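Local coordinates for protein transcriptional regulator AefR (Pseudomonas syringae pv. tomato, PDB 3CDL) that probably binds DNA at regulatory sites as a TetR-family transcription factor and so controls the expression of its target genes, at residues B[93-97]-B[163-168]; B[17-22]-B[34-39]; B[61-65]-B[122-127]; B[76-82]-B[140-146]; B[85-90]-B[134-138]. All coordinates share one frame; numbering follows the deposited sequence.

Interaction 1: B[93-97]-B[163-168]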
# COMPACT_ATOMS: atom_id res chain seq x y z
N LYS B 93 14.02 -10.48 -1.24
CA LYS B 93 12.99 -9.45 -1.36
C LYS B 93 13.21 -8.24 -0.43
O LYS B 93 12.86 -7.13 -0.81
CB LYS B 93 11.60 -10.05 -1.13
CG LYS B 93 10.41 -9.12 -1.48
CD LYS B 93 10.50 -8.56 -2.91
CE LYS B 93 9.15 -8.23 -3.54
NZ LYS B 93 8.15 -7.49 -2.65
N MSE B 94 13.77 -8.44 0.76
CA MSE B 94 14.01 -7.33 1.67
C MSE B 94 15.16 -6.43 1.21
O MSE B 94 15.10 -5.21 1.35
CB MSE B 94 14.24 -7.84 3.09
CG MSE B 94 14.55 -6.75 4.12
SE MSE B 94 13.10 -5.38 4.31
CE MSE B 94 11.75 -6.51 5.14
N ARG B 95 16.21 -7.02 0.66
CA ARG B 95 17.33 -6.24 0.15
C ARG B 95 16.90 -5.36 -1.06
O ARG B 95 17.44 -4.26 -1.27
CB ARG B 95 18.51 -7.17 -0.21
CG ARG B 95 19.19 -7.87 1.00
CD ARG B 95 20.46 -8.63 0.57
NE ARG B 95 20.24 -10.08 0.42
CZ ARG B 95 20.55 -11.00 1.35
NH1 ARG B 95 21.10 -10.66 2.52
NH2 ARG B 95 20.29 -12.27 1.11
N ASN B 96 15.92 -5.84 -1.82
CA ASN B 96 15.41 -5.10 -2.98
C ASN B 96 14.53 -3.92 -2.55
O ASN B 96 14.63 -2.83 -3.10
CB ASN B 96 14.67 -6.04 -3.96
CG ASN B 96 15.59 -7.10 -4.56
OD1 ASN B 96 16.65 -6.79 -5.13
ND2 ASN B 96 15.20 -8.35 -4.44
N LEU B 97 13.68 -4.15 -1.56
CA LEU B 97 12.87 -3.09 -0.94
C LEU B 97 13.71 -2.00 -0.26
O LEU B 97 13.24 -0.88 -0.07
CB LEU B 97 11.96 -3.70 0.13
CG LEU B 97 10.58 -4.31 -0.10
CD1 LEU B 97 10.39 -5.04 -1.42
CD2 LEU B 97 10.28 -5.24 1.09
N LEU B 163 6.22 -8.18 4.75
CA LEU B 163 7.45 -7.38 4.51
C LEU B 163 7.15 -5.97 4.03
O LEU B 163 7.69 -5.00 4.54
CB LEU B 163 8.32 -8.08 3.45
CG LEU B 163 9.44 -9.07 3.86
CD1 LEU B 163 8.99 -10.12 4.83
CD2 LEU B 163 10.12 -9.72 2.62
N LYS B 164 6.27 -5.87 3.05
CA LYS B 164 5.93 -4.61 2.41
C LYS B 164 5.30 -3.65 3.41
O LYS B 164 5.45 -2.48 3.27
CB LYS B 164 4.99 -4.87 1.25
CG LYS B 164 5.65 -5.11 -0.13
CD LYS B 164 5.01 -6.29 -0.91
CE LYS B 164 4.50 -5.87 -2.28
NZ LYS B 164 3.36 -4.94 -2.07
N SER B 165 4.63 -4.17 4.43
CA SER B 165 3.87 -3.33 5.36
C SER B 165 4.80 -2.51 6.25
O SER B 165 4.38 -1.51 6.84
CB SER B 165 2.90 -4.17 6.19
OG SER B 165 3.59 -5.11 7.01
N PHE B 166 6.05 -2.93 6.30
CA PHE B 166 7.12 -2.24 7.04
C PHE B 166 8.15 -1.61 6.10
O PHE B 166 8.69 -0.53 6.38
CB PHE B 166 7.88 -3.21 7.97
CG PHE B 166 7.02 -3.80 9.05
CD1 PHE B 166 6.61 -3.02 10.14
CD2 PHE B 166 6.59 -5.14 8.97
CE1 PHE B 166 5.81 -3.56 11.14
CE2 PHE B 166 5.79 -5.68 9.96
CZ PHE B 166 5.39 -4.90 11.04
N ALA B 167 8.47 -2.30 5.01
CA ALA B 167 9.59 -1.92 4.19
C ALA B 167 9.19 -1.39 2.81
O ALA B 167 10.05 -1.11 1.96
CB ALA B 167 10.56 -3.08 4.08
N PHE B 168 7.89 -1.24 2.56
CA PHE B 168 7.51 -0.71 1.26
C PHE B 168 6.51 0.44 1.37
O PHE B 168 6.90 1.60 1.19
CB PHE B 168 7.06 -1.81 0.33
CG PHE B 168 6.71 -1.34 -1.04
CD1 PHE B 168 7.72 -1.04 -1.97
CD2 PHE B 168 5.37 -1.20 -1.41
CE1 PHE B 168 7.39 -0.59 -3.25
CE2 PHE B 168 5.03 -0.75 -2.67
CZ PHE B 168 6.05 -0.46 -3.61
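M94 and L97 on one helix meet L163 and A167 on the other in a contact that is apolar at its heart. The selenomethionine M94 lays its SE atom against A167 CB at 3.4 Å, and its terminal CE lies 3.7 Å from L163 CG. Two bends, at chi2 (60°) and chi3 (69°), curl the chain round so that CE reaches L163 as well as A167. L97 arrives beside it: CD2 packs on A167 CB at 3.7 Å, while CG touches F168 CB.

At the partly exposed border, the aliphatic part of K93 lies across L163 CD2. Its NZ comes to 3.8 Å from the CD of K164, and the two ammonium groups are 5.5 Å apart. No hydrogen bond joins the segments; the contact between them is made by packing.

M94 and L163 also touch helix 181-199, and F166 stacks on F154 of the second subunit. The two helical segments run in the same general direction, inclined at 28°, within the all-helical C-terminal domain of a TetR-family regulator.

Interaction 2: B[17-22]-B[34-39]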
# COMPACT_ATOMS: atom_id res chain seq x y z
N ALA B 17 16.23 10.73 -15.05
CA ALA B 17 15.64 12.04 -15.25
C ALA B 17 14.12 11.93 -15.29
O ALA B 17 13.42 12.84 -14.83
CB ALA B 17 16.16 12.64 -16.53
N ALA B 18 13.60 10.83 -15.82
CA ALA B 18 12.15 10.66 -15.90
C ALA B 18 11.55 10.56 -14.49
O ALA B 18 10.51 11.15 -14.20
CB ALA B 18 11.79 9.45 -16.74
N ILE B 19 12.25 9.82 -13.63
CA ILE B 19 11.82 9.59 -12.26
C ILE B 19 11.81 10.92 -11.51
O ILE B 19 10.79 11.30 -10.91
CB ILE B 19 12.73 8.55 -11.58
CG1 ILE B 19 12.52 7.19 -12.24
CG2 ILE B 19 12.53 8.53 -10.06
CD1 ILE B 19 13.30 6.07 -11.62
N ALA B 20 12.93 11.61 -11.60
CA ALA B 20 13.15 12.91 -10.98
C ALA B 20 12.10 13.91 -11.44
O ALA B 20 11.42 14.51 -10.62
CB ALA B 20 14.52 13.41 -11.33
N GLU B 21 11.96 14.06 -12.76
CA GLU B 21 10.98 15.00 -13.31
C GLU B 21 9.54 14.62 -12.97
O GLU B 21 8.78 15.51 -12.59
CB GLU B 21 11.14 15.18 -14.83
CG GLU B 21 12.32 16.07 -15.28
CD GLU B 21 12.24 17.54 -14.84
OE1 GLU B 21 13.31 18.19 -14.72
OE2 GLU B 21 11.13 18.06 -14.62
N PHE B 22 9.17 13.34 -13.10
CA PHE B 22 7.82 12.91 -12.75
C PHE B 22 7.59 13.07 -11.25
O PHE B 22 6.46 13.22 -10.79
CB PHE B 22 7.55 11.44 -13.11
CG PHE B 22 7.61 11.14 -14.57
CD1 PHE B 22 8.08 9.90 -15.01
CD2 PHE B 22 7.19 12.06 -15.52
CE1 PHE B 22 8.15 9.61 -16.38
CE2 PHE B 22 7.26 11.76 -16.90
CZ PHE B 22 7.74 10.54 -17.33
N ARG B 34 11.43 18.22 -21.38
CA ARG B 34 11.82 18.58 -20.02
C ARG B 34 12.73 17.49 -19.48
O ARG B 34 13.79 17.78 -18.91
CB ARG B 34 10.61 18.82 -19.12
CG ARG B 34 10.88 19.81 -18.00
CD ARG B 34 9.79 20.87 -17.93
NE ARG B 34 8.44 20.29 -17.85
CZ ARG B 34 7.30 20.98 -17.93
NH1 ARG B 34 6.14 20.35 -17.84
NH2 ARG B 34 7.30 22.31 -18.09
N ILE B 35 12.32 16.24 -19.71
CA ILE B 35 13.15 15.05 -19.44
C ILE B 35 14.55 15.18 -20.07
O ILE B 35 15.56 14.98 -19.38
CB ILE B 35 12.44 13.75 -19.91
CG1 ILE B 35 11.22 13.46 -19.05
CG2 ILE B 35 13.39 12.55 -19.93
CD1 ILE B 35 10.29 12.40 -19.61
N ALA B 36 14.59 15.52 -21.36
CA ALA B 36 15.83 15.66 -22.14
C ALA B 36 16.76 16.76 -21.60
O ALA B 36 17.98 16.59 -21.55
CB ALA B 36 15.52 15.89 -23.61
N ALA B 37 16.14 17.87 -21.20
CA ALA B 37 16.81 18.99 -20.54
C ALA B 37 17.59 18.57 -19.30
O ALA B 37 18.62 19.18 -18.99
CB ALA B 37 15.80 20.04 -20.15
N ARG B 38 17.10 17.56 -18.59
CA ARG B 38 17.75 17.15 -17.34
C ARG B 38 18.49 15.82 -17.45
O ARG B 38 19.33 15.52 -16.61
CB ARG B 38 16.76 17.18 -16.16
CG ARG B 38 16.47 15.86 -15.47
CD ARG B 38 15.63 16.08 -14.23
NE ARG B 38 16.42 16.11 -13.00
CZ ARG B 38 15.92 16.37 -11.80
NH1 ARG B 38 14.63 16.66 -11.64
NH2 ARG B 38 16.71 16.36 -10.73
N ALA B 39 18.20 15.04 -18.48
CA ALA B 39 19.06 13.92 -18.81
C ALA B 39 20.35 14.51 -19.37
O ALA B 39 21.36 13.81 -19.47
CB ALA B 39 18.40 13.00 -19.82
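A17 sets its CB against the aliphatic stem of R38, 3.4 Å from CG, and also meets the CB of A39 at 4.0 Å. With such small side chains at the crossing, the axes of the two segments come within 9.0 Å of each other at 120°. Next along, A18 brushes I35 CD1 with its CB; it also touches L56 of helix 53-64.

The segment 34-39 belongs to the predicted helix-turn-helix, residues 31-50, and 17-22 lies on the helix that precedes it, as in the three-helix DNA-binding domain of TetR regulators. Helix 9-24 thus packs across the first helix of the motif.

A20 offers its methyl to the flat guanidinium of R38: CB sits 3.2 Å above the plane, over its centre. The carboxylate of E21 approaches the same arginine obliquely, the two planes 67° apart, and the OE1 to NH1 salt bridge is long at 3.7 Å. The stronger charged partner of R38 is D24, just beyond the segment, which forms a salt bridge with NH1. E21 CG packs on R38 CD at 3.5 Å as the two chains cross. F22 closes the segment, its ring tip CZ reaching I35 CD1 at 3.9 Å. The isoleucine gets there because CG1 points back beside its backbone N (chi1 -69°) and the chain then extends, carrying CD1 up against F22, with A18 CB a little farther off.

Interaction 3: B[61-65]-B[122-127]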
# COMPACT_ATOMS: atom_id res chain seq x y z
N LEU B 61 7.30 0.42 -15.22
CA LEU B 61 6.43 -0.60 -14.65
C LEU B 61 7.15 -1.95 -14.61
O LEU B 61 7.34 -2.52 -13.52
CB LEU B 61 5.14 -0.69 -15.47
CG LEU B 61 3.83 -1.09 -14.79
CD1 LEU B 61 3.48 -0.15 -13.63
CD2 LEU B 61 2.69 -1.14 -15.81
N GLN B 62 7.58 -2.45 -15.77
CA GLN B 62 8.35 -3.70 -15.88
C GLN B 62 9.39 -3.80 -14.77
O GLN B 62 9.51 -4.83 -14.13
CB GLN B 62 9.05 -3.83 -17.24
CG GLN B 62 8.18 -3.62 -18.51
CD GLN B 62 7.13 -4.71 -18.74
OE1 GLN B 62 7.29 -5.57 -19.61
NE2 GLN B 62 6.04 -4.67 -17.97
N ARG B 63 10.11 -2.70 -14.56
CA ARG B 63 11.18 -2.60 -13.57
C ARG B 63 10.72 -2.71 -12.14
O ARG B 63 11.49 -3.09 -11.25
CB ARG B 63 11.89 -1.26 -13.70
CG ARG B 63 12.90 -1.17 -14.79
CD ARG B 63 13.66 0.12 -14.64
NE ARG B 63 14.42 0.44 -15.85
CZ ARG B 63 15.54 1.15 -15.86
NH1 ARG B 63 16.04 1.61 -14.72
NH2 ARG B 63 16.16 1.39 -17.00
N LEU B 64 9.46 -2.36 -11.90
CA LEU B 64 8.95 -2.23 -10.55
C LEU B 64 8.68 -3.57 -9.91
O LEU B 64 9.53 -4.09 -9.20
CB LEU B 64 7.70 -1.35 -10.52
CG LEU B 64 7.31 -0.96 -9.10
CD1 LEU B 64 8.50 -0.35 -8.38
CD2 LEU B 64 6.15 -0.02 -9.10
N TRP B 65 7.50 -4.14 -10.15
CA TRP B 65 7.15 -5.42 -9.55
C TRP B 65 7.98 -6.58 -10.13
O TRP B 65 7.78 -7.74 -9.76
CB TRP B 65 5.64 -5.68 -9.62
CG TRP B 65 4.95 -5.17 -10.87
CD1 TRP B 65 3.98 -4.22 -10.94
CD2 TRP B 65 5.19 -5.60 -12.22
NE1 TRP B 65 3.59 -4.03 -12.24
CE2 TRP B 65 4.32 -4.86 -13.05
CE3 TRP B 65 6.05 -6.54 -12.81
CZ2 TRP B 65 4.29 -5.02 -14.44
CZ3 TRP B 65 6.02 -6.71 -14.19
CH2 TRP B 65 5.15 -5.95 -14.99
N VAL B 122 -3.28 -0.67 -17.10
CA VAL B 122 -2.05 -1.27 -17.62
C VAL B 122 -1.28 -1.94 -16.49
O VAL B 122 -0.59 -2.93 -16.70
CB VAL B 122 -1.17 -0.28 -18.47
CG1 VAL B 122 -1.91 0.15 -19.73
CG2 VAL B 122 -0.77 0.92 -17.68
N TRP B 123 -1.42 -1.41 -15.28
CA TRP B 123 -0.89 -2.01 -14.06
C TRP B 123 -1.55 -3.37 -13.85
O TRP B 123 -0.88 -4.37 -13.62
CB TRP B 123 -1.25 -1.12 -12.87
CG TRP B 123 -0.24 -1.00 -11.79
CD1 TRP B 123 0.43 0.13 -11.44
CD2 TRP B 123 0.18 -2.03 -10.88
NE1 TRP B 123 1.27 -0.13 -10.37
CE2 TRP B 123 1.13 -1.44 -10.01
CE3 TRP B 123 -0.14 -3.38 -10.72
CZ2 TRP B 123 1.77 -2.17 -9.00
CZ3 TRP B 123 0.49 -4.11 -9.72
CH2 TRP B 123 1.44 -3.50 -8.87
N LEU B 124 -2.87 -3.39 -13.94
CA LEU B 124 -3.65 -4.55 -13.56
C LEU B 124 -3.76 -5.62 -14.64
O LEU B 124 -4.04 -6.77 -14.32
CB LEU B 124 -5.02 -4.13 -13.00
CG LEU B 124 -6.27 -3.75 -13.80
CD1 LEU B 124 -7.30 -4.87 -13.71
CD2 LEU B 124 -6.88 -2.46 -13.25
N ALA B 125 -3.51 -5.27 -15.90
CA ALA B 125 -3.38 -6.28 -16.96
C ALA B 125 -2.00 -6.93 -16.90
O ALA B 125 -1.82 -8.10 -17.26
CB ALA B 125 -3.67 -5.69 -18.34
N ARG B 126 -1.02 -6.16 -16.41
CA ARG B 126 0.37 -6.61 -16.29
C ARG B 126 0.66 -7.31 -14.96
O ARG B 126 1.75 -7.86 -14.76
CB ARG B 126 1.33 -5.43 -16.51
CG ARG B 126 1.68 -5.15 -17.99
CD ARG B 126 3.02 -5.79 -18.45
NE ARG B 126 3.45 -6.95 -17.65
CZ ARG B 126 4.50 -7.73 -17.90
NH1 ARG B 126 5.26 -7.52 -18.97
NH2 ARG B 126 4.78 -8.74 -17.08
N ILE B 127 -0.32 -7.29 -14.06
CA ILE B 127 -0.19 -8.00 -12.78
C ILE B 127 -1.08 -9.26 -12.82
O ILE B 127 -1.52 -9.78 -11.79
CB ILE B 127 -0.43 -7.06 -11.53
CG1 ILE B 127 0.47 -7.48 -10.36
CG2 ILE B 127 -1.90 -6.96 -11.13
CD1 ILE B 127 1.97 -7.16 -10.55
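W65 and W123 meet edge to face, the five-membered ring of W65 directed at the six-membered ring of W123. Their centroids are 4.6 Å apart and the planes 66° from each other, with W65 CD1 lying over the W123 face. The pair joins the end of helix 53-64, which follows the predicted helix-turn-helix, to helix 117-125 in the C-terminal domain, so it bridges the two parts of a TetR-type regulator.

Two aliphatic groups lie over the indole faces. L61 CD1 rests over the five-membered ring of W123, 4.1 Å from its centroid, a CH-pi contact on the face that W65 also meets. I127 CD1 does the same to W65 at 3.6 Å, only 15° off the ring normal. The opposite face of W65 is roofed by its own segment, with the carbonyl O of L61 above it. W65 NE1 is buried here and finds no polar partner in the model.

Further out, R126 bends at chi2 and chi3 and lays one face of its guanidinium over the CH2 corner of W65, the planes 38° apart. Q62 comes up to the same group, but its OE1 has too poor an angle on NH1 to form a hydrogen bond. Behind this layer, L61 packs on V109 and W123 on T113, both of helix 100-114, and W123 stacks on F174 of the second subunit. At the outer rim of W65, CH2 lies 3.3 Å from R126 NE.

Interaction 4: B[76-82]-B[140-146]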
# COMPACT_ATOMS: atom_id res chain seq x y z
N TYR B 76 12.88 -23.85 -5.24
CA TYR B 76 12.58 -24.79 -4.16
C TYR B 76 13.54 -25.96 -4.22
O TYR B 76 13.85 -26.49 -5.29
CB TYR B 76 11.11 -25.27 -4.19
CG TYR B 76 10.81 -26.46 -3.28
CD1 TYR B 76 10.63 -26.29 -1.90
CD2 TYR B 76 10.71 -27.76 -3.79
CE1 TYR B 76 10.37 -27.38 -1.06
CE2 TYR B 76 10.44 -28.85 -2.96
CZ TYR B 76 10.27 -28.65 -1.60
OH TYR B 76 10.01 -29.73 -0.77
N ARG B 77 14.01 -26.37 -3.04
CA ARG B 77 15.05 -27.36 -2.96
C ARG B 77 14.58 -28.62 -2.26
O ARG B 77 13.90 -28.53 -1.24
CB ARG B 77 16.29 -26.79 -2.27
CG ARG B 77 17.17 -25.95 -3.18
CD ARG B 77 18.48 -25.60 -2.50
NE ARG B 77 18.86 -24.22 -2.76
CZ ARG B 77 18.42 -23.17 -2.07
NH1 ARG B 77 17.57 -23.34 -1.05
NH2 ARG B 77 18.83 -21.95 -2.39
N PRO B 78 14.98 -29.79 -2.80
CA PRO B 78 14.67 -31.13 -2.37
C PRO B 78 14.31 -31.17 -0.89
O PRO B 78 13.13 -31.10 -0.55
CB PRO B 78 15.99 -31.88 -2.63
CG PRO B 78 16.86 -30.91 -3.51
CD PRO B 78 15.91 -29.84 -3.94
N LEU B 79 15.31 -31.30 -0.03
CA LEU B 79 15.13 -31.12 1.41
C LEU B 79 16.38 -30.53 2.05
O LEU B 79 17.21 -31.23 2.63
CB LEU B 79 14.64 -32.40 2.12
CG LEU B 79 13.61 -32.22 3.26
CD1 LEU B 79 12.75 -33.49 3.46
CD2 LEU B 79 14.21 -31.73 4.60
N VAL B 80 16.53 -29.23 1.84
CA VAL B 80 17.08 -28.32 2.82
C VAL B 80 15.81 -27.82 3.51
O VAL B 80 14.73 -27.86 2.90
CB VAL B 80 17.90 -27.17 2.15
CG1 VAL B 80 17.32 -26.80 0.79
CG2 VAL B 80 17.97 -25.95 3.05
N SER B 81 15.91 -27.40 4.77
CA SER B 81 14.72 -27.01 5.52
C SER B 81 14.03 -25.83 4.87
O SER B 81 14.70 -24.90 4.40
CB SER B 81 15.04 -26.68 6.98
OG SER B 81 15.70 -25.43 7.08
N LEU B 82 12.70 -25.88 4.83
CA LEU B 82 11.85 -24.77 4.39
C LEU B 82 12.30 -23.45 5.01
O LEU B 82 12.46 -22.45 4.32
CB LEU B 82 10.39 -25.02 4.77
CG LEU B 82 9.63 -26.19 4.13
CD1 LEU B 82 8.19 -26.17 4.63
CD2 LEU B 82 9.69 -26.13 2.61
N ALA B 140 5.79 -25.29 -5.53
CA ALA B 140 6.76 -26.39 -5.47
C ALA B 140 6.78 -27.08 -4.09
O ALA B 140 6.71 -28.32 -4.01
CB ALA B 140 8.15 -25.90 -5.84
N ALA B 141 6.84 -26.28 -3.03
CA ALA B 141 6.81 -26.76 -1.64
C ALA B 141 5.55 -27.59 -1.36
O ALA B 141 5.61 -28.62 -0.66
CB ALA B 141 6.90 -25.58 -0.68
N GLN B 142 4.43 -27.15 -1.94
CA GLN B 142 3.16 -27.87 -1.84
C GLN B 142 3.17 -29.23 -2.54
O GLN B 142 2.68 -30.21 -1.97
CB GLN B 142 2.00 -27.01 -2.35
CG GLN B 142 1.36 -26.13 -1.30
CD GLN B 142 0.41 -25.10 -1.89
OE1 GLN B 142 0.11 -24.09 -1.25
NE2 GLN B 142 -0.06 -25.34 -3.11
N LYS B 143 3.70 -29.30 -3.76
CA LYS B 143 3.79 -30.57 -4.49
C LYS B 143 4.61 -31.60 -3.72
O LYS B 143 4.34 -32.81 -3.80
CB LYS B 143 4.38 -30.38 -5.90
CG LYS B 143 3.35 -30.22 -7.03
CD LYS B 143 2.43 -31.45 -7.19
CE LYS B 143 3.10 -32.59 -7.94
NZ LYS B 143 3.13 -32.35 -9.42
N ASP B 144 5.60 -31.14 -2.97
CA ASP B 144 6.45 -32.04 -2.20
C ASP B 144 5.81 -32.39 -0.85
O ASP B 144 6.39 -33.14 -0.04
CB ASP B 144 7.84 -31.43 -2.03
CG ASP B 144 8.91 -32.46 -1.76
OD1 ASP B 144 8.88 -33.55 -2.37
OD2 ASP B 144 9.79 -32.19 -0.93
N GLY B 145 4.62 -31.85 -0.62
CA GLY B 145 3.82 -32.14 0.57
C GLY B 145 4.39 -31.57 1.85
O GLY B 145 4.24 -32.18 2.91
N ARG B 146 5.03 -30.40 1.75
CA ARG B 146 5.63 -29.73 2.92
C ARG B 146 4.88 -28.48 3.33
O ARG B 146 5.07 -27.95 4.43
CB ARG B 146 7.10 -29.40 2.66
CG ARG B 146 8.02 -30.61 2.91
CD ARG B 146 9.32 -30.19 3.58
NE ARG B 146 10.34 -29.89 2.58
CZ ARG B 146 11.55 -29.39 2.85
NH1 ARG B 146 12.40 -29.17 1.84
NH2 ARG B 146 11.91 -29.10 4.10
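R146 reaches into the loop with one good hydrogen bond and several weak ones. NH1 gives a nearly straight bond to V80 O at 2.9 Å, with that oxygen only 5° out of the guanidinium plane, while NH2 adds a weak bond to the same carbonyl. NH1 also reaches P78 O weakly, and NE makes a weak bond to Y76 OH. That hydroxyl in turn donates to D144 OD2, which lies at the edge of the ring; the 2.5 Å between Y76 OH and D144 OD2 is so short that its exact length is doubtful.

The loop 76-82 thus wraps the end of helix 133-143, whose last turn closes in a Schellman motif: G145 takes positive phi, and R146 follows it, its side chain directed at the loop. This joins the lead-in to helix 82-97 with the C-terminal end of helix 133-143 in the C-terminal domain.

Apolar contacts sandwich the arginine. L79 CG sits 3.4 Å above one guanidinium face and L82 CD2 lies over the other. The Y76 ring lies flat against the helix, with A141 CA 3.9 Å from its centroid, and Y76 CB meets A140 CB at 3.4 Å. With CG turned anti to the amide nitrogen (chi1 168°), the ring runs along the helix to D144.

Interaction 5: B[85-90]-B[134-138]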
# COMPACT_ATOMS: atom_id res chain seq x y z
N GLN B 85 15.79 -22.10 3.48
CA GLN B 85 15.54 -21.58 2.14
C GLN B 85 14.54 -20.43 2.08
O GLN B 85 14.74 -19.50 1.32
CB GLN B 85 15.15 -22.70 1.15
CG GLN B 85 13.90 -23.53 1.49
CD GLN B 85 13.78 -24.79 0.61
OE1 GLN B 85 13.73 -24.70 -0.61
NE2 GLN B 85 13.74 -25.95 1.24
N LEU B 86 13.49 -20.46 2.90
CA LEU B 86 12.54 -19.35 2.91
C LEU B 86 13.13 -18.10 3.57
O LEU B 86 12.82 -16.98 3.19
CB LEU B 86 11.18 -19.76 3.54
CG LEU B 86 10.05 -18.71 3.64
CD1 LEU B 86 9.83 -17.91 2.35
CD2 LEU B 86 8.75 -19.34 4.11
N LEU B 87 13.99 -18.29 4.56
CA LEU B 87 14.73 -17.16 5.14
C LEU B 87 15.42 -16.41 4.01
O LEU B 87 15.19 -15.21 3.85
CB LEU B 87 15.77 -17.62 6.17
CG LEU B 87 15.78 -16.95 7.56
CD1 LEU B 87 17.10 -17.25 8.26
CD2 LEU B 87 15.48 -15.44 7.57
N GLU B 88 16.22 -17.14 3.22
CA GLU B 88 16.93 -16.66 2.05
C GLU B 88 16.07 -15.93 1.01
O GLU B 88 16.51 -14.96 0.40
CB GLU B 88 17.57 -17.85 1.37
CG GLU B 88 19.03 -17.74 1.12
CD GLU B 88 19.61 -19.05 0.63
OE1 GLU B 88 20.52 -19.60 1.30
OE2 GLU B 88 19.14 -19.56 -0.42
N LEU B 89 14.84 -16.42 0.78
CA LEU B 89 13.93 -15.77 -0.16
C LEU B 89 13.56 -14.41 0.40
O LEU B 89 13.60 -13.39 -0.29
CB LEU B 89 12.65 -16.60 -0.36
CG LEU B 89 12.57 -17.68 -1.45
CD1 LEU B 89 13.09 -19.02 -0.95
CD2 LEU B 89 11.13 -17.84 -1.98
N LEU B 90 13.16 -14.42 1.67
CA LEU B 90 12.68 -13.22 2.33
C LEU B 90 13.78 -12.16 2.36
O LEU B 90 13.49 -10.96 2.20
CB LEU B 90 12.20 -13.59 3.73
CG LEU B 90 10.73 -13.95 3.95
CD1 LEU B 90 9.87 -13.96 2.69
CD2 LEU B 90 10.58 -15.24 4.80
N PHE B 134 7.81 -15.95 -5.10
CA PHE B 134 7.27 -16.51 -3.85
C PHE B 134 6.20 -17.56 -4.19
O PHE B 134 6.17 -18.64 -3.61
CB PHE B 134 6.70 -15.41 -2.94
CG PHE B 134 7.76 -14.51 -2.30
CD1 PHE B 134 7.42 -13.63 -1.27
CD2 PHE B 134 9.10 -14.55 -2.71
CE1 PHE B 134 8.38 -12.81 -0.67
CE2 PHE B 134 10.08 -13.73 -2.12
CZ PHE B 134 9.71 -12.87 -1.10
N SER B 135 5.38 -17.22 -5.18
CA SER B 135 4.37 -18.10 -5.73
C SER B 135 4.97 -19.40 -6.25
O SER B 135 4.53 -20.49 -5.87
CB SER B 135 3.66 -17.36 -6.86
OG SER B 135 2.37 -17.89 -7.05
N ALA B 136 5.97 -19.30 -7.11
CA ALA B 136 6.56 -20.48 -7.74
C ALA B 136 7.03 -21.48 -6.69
O ALA B 136 6.82 -22.69 -6.81
CB ALA B 136 7.71 -20.05 -8.65
N TRP B 137 7.65 -20.95 -5.64
CA TRP B 137 8.19 -21.73 -4.54
C TRP B 137 7.08 -22.42 -3.74
O TRP B 137 7.14 -23.63 -3.53
CB TRP B 137 9.00 -20.81 -3.62
CG TRP B 137 9.78 -21.50 -2.55
CD1 TRP B 137 11.04 -22.06 -2.65
CD2 TRP B 137 9.38 -21.67 -1.18
NE1 TRP B 137 11.42 -22.57 -1.44
CE2 TRP B 137 10.43 -22.34 -0.52
CE3 TRP B 137 8.23 -21.33 -0.46
CZ2 TRP B 137 10.36 -22.69 0.83
CZ3 TRP B 137 8.17 -21.66 0.88
CH2 TRP B 137 9.22 -22.34 1.51
N ILE B 138 6.09 -21.64 -3.30
CA ILE B 138 4.95 -22.17 -2.54
C ILE B 138 4.31 -23.37 -3.24
O ILE B 138 4.06 -24.39 -2.61
CB ILE B 138 3.89 -21.06 -2.18
CG1 ILE B 138 4.46 -20.07 -1.15
CG2 ILE B 138 2.60 -21.66 -1.65
CD1 ILE B 138 3.91 -18.65 -1.27
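L89 fills the gap between F134 and W137, touching both with one methyl: CD2 is 3.9 Å from F134 CD2 and the same from W137 CG. Its other methyl, CD1, is modelled over the five-membered ring of W137 as a CH-pi contact, but this is less sure because CD1 sits too close to Q85 O. This is an antiparallel helix pair, 169° between directions, in the all-helical C-terminal domain of a TetR-family protein. The axes of the two segments are 11.9 Å apart, a spacing bridged by large side chains.

Around L89, two more leucines complete the apolar layer. L90 brings CD1 to the far end of the F134 ring, near CE1 and CZ. L86 meets the benzo end of W137, with CB 3.8 Å from CH2, and the two side chains cross at about a right angle. The tryptophan reaches over because its CG lies anti to the backbone nitrogen (chi1 -172°). Beyond this layer M159 of helix 152-167 touches both L86 and F134, and F134 stacks on H160.

At the polar edge, Q85 brings its amide to the NE1 edge of the indole, the two planes 70° apart. OE1 also accepts from the backbone N of R77, so the carbonyl serves two donors. W137 NE1 donates to Q85 OE1 at 3.2 Å, from above the carbonyl plane, while the oxygen lies close to the plane of the indole.

In the fold
Interaction 2 comes first along the chain and sits in the N-terminal part with the predicted helix-turn-helix; its centre is about 46 Å from that of interaction 4, on the opposite side of the chain's centre. Interactions 1 and 5 share helix 82-97 and touch, K93 against F134, with centres about 14 Å apart. Interactions 4 and 5 share helix 133-143, lie about 10 Å apart between centres, and meet through R77 with Q85 and E88. These three form a continuous run through the C-terminal domain. Interaction 3, about 21 Å between centres from interaction 2, physically joins helix 53-64, which follows the predicted helix-turn-helix, to that domain.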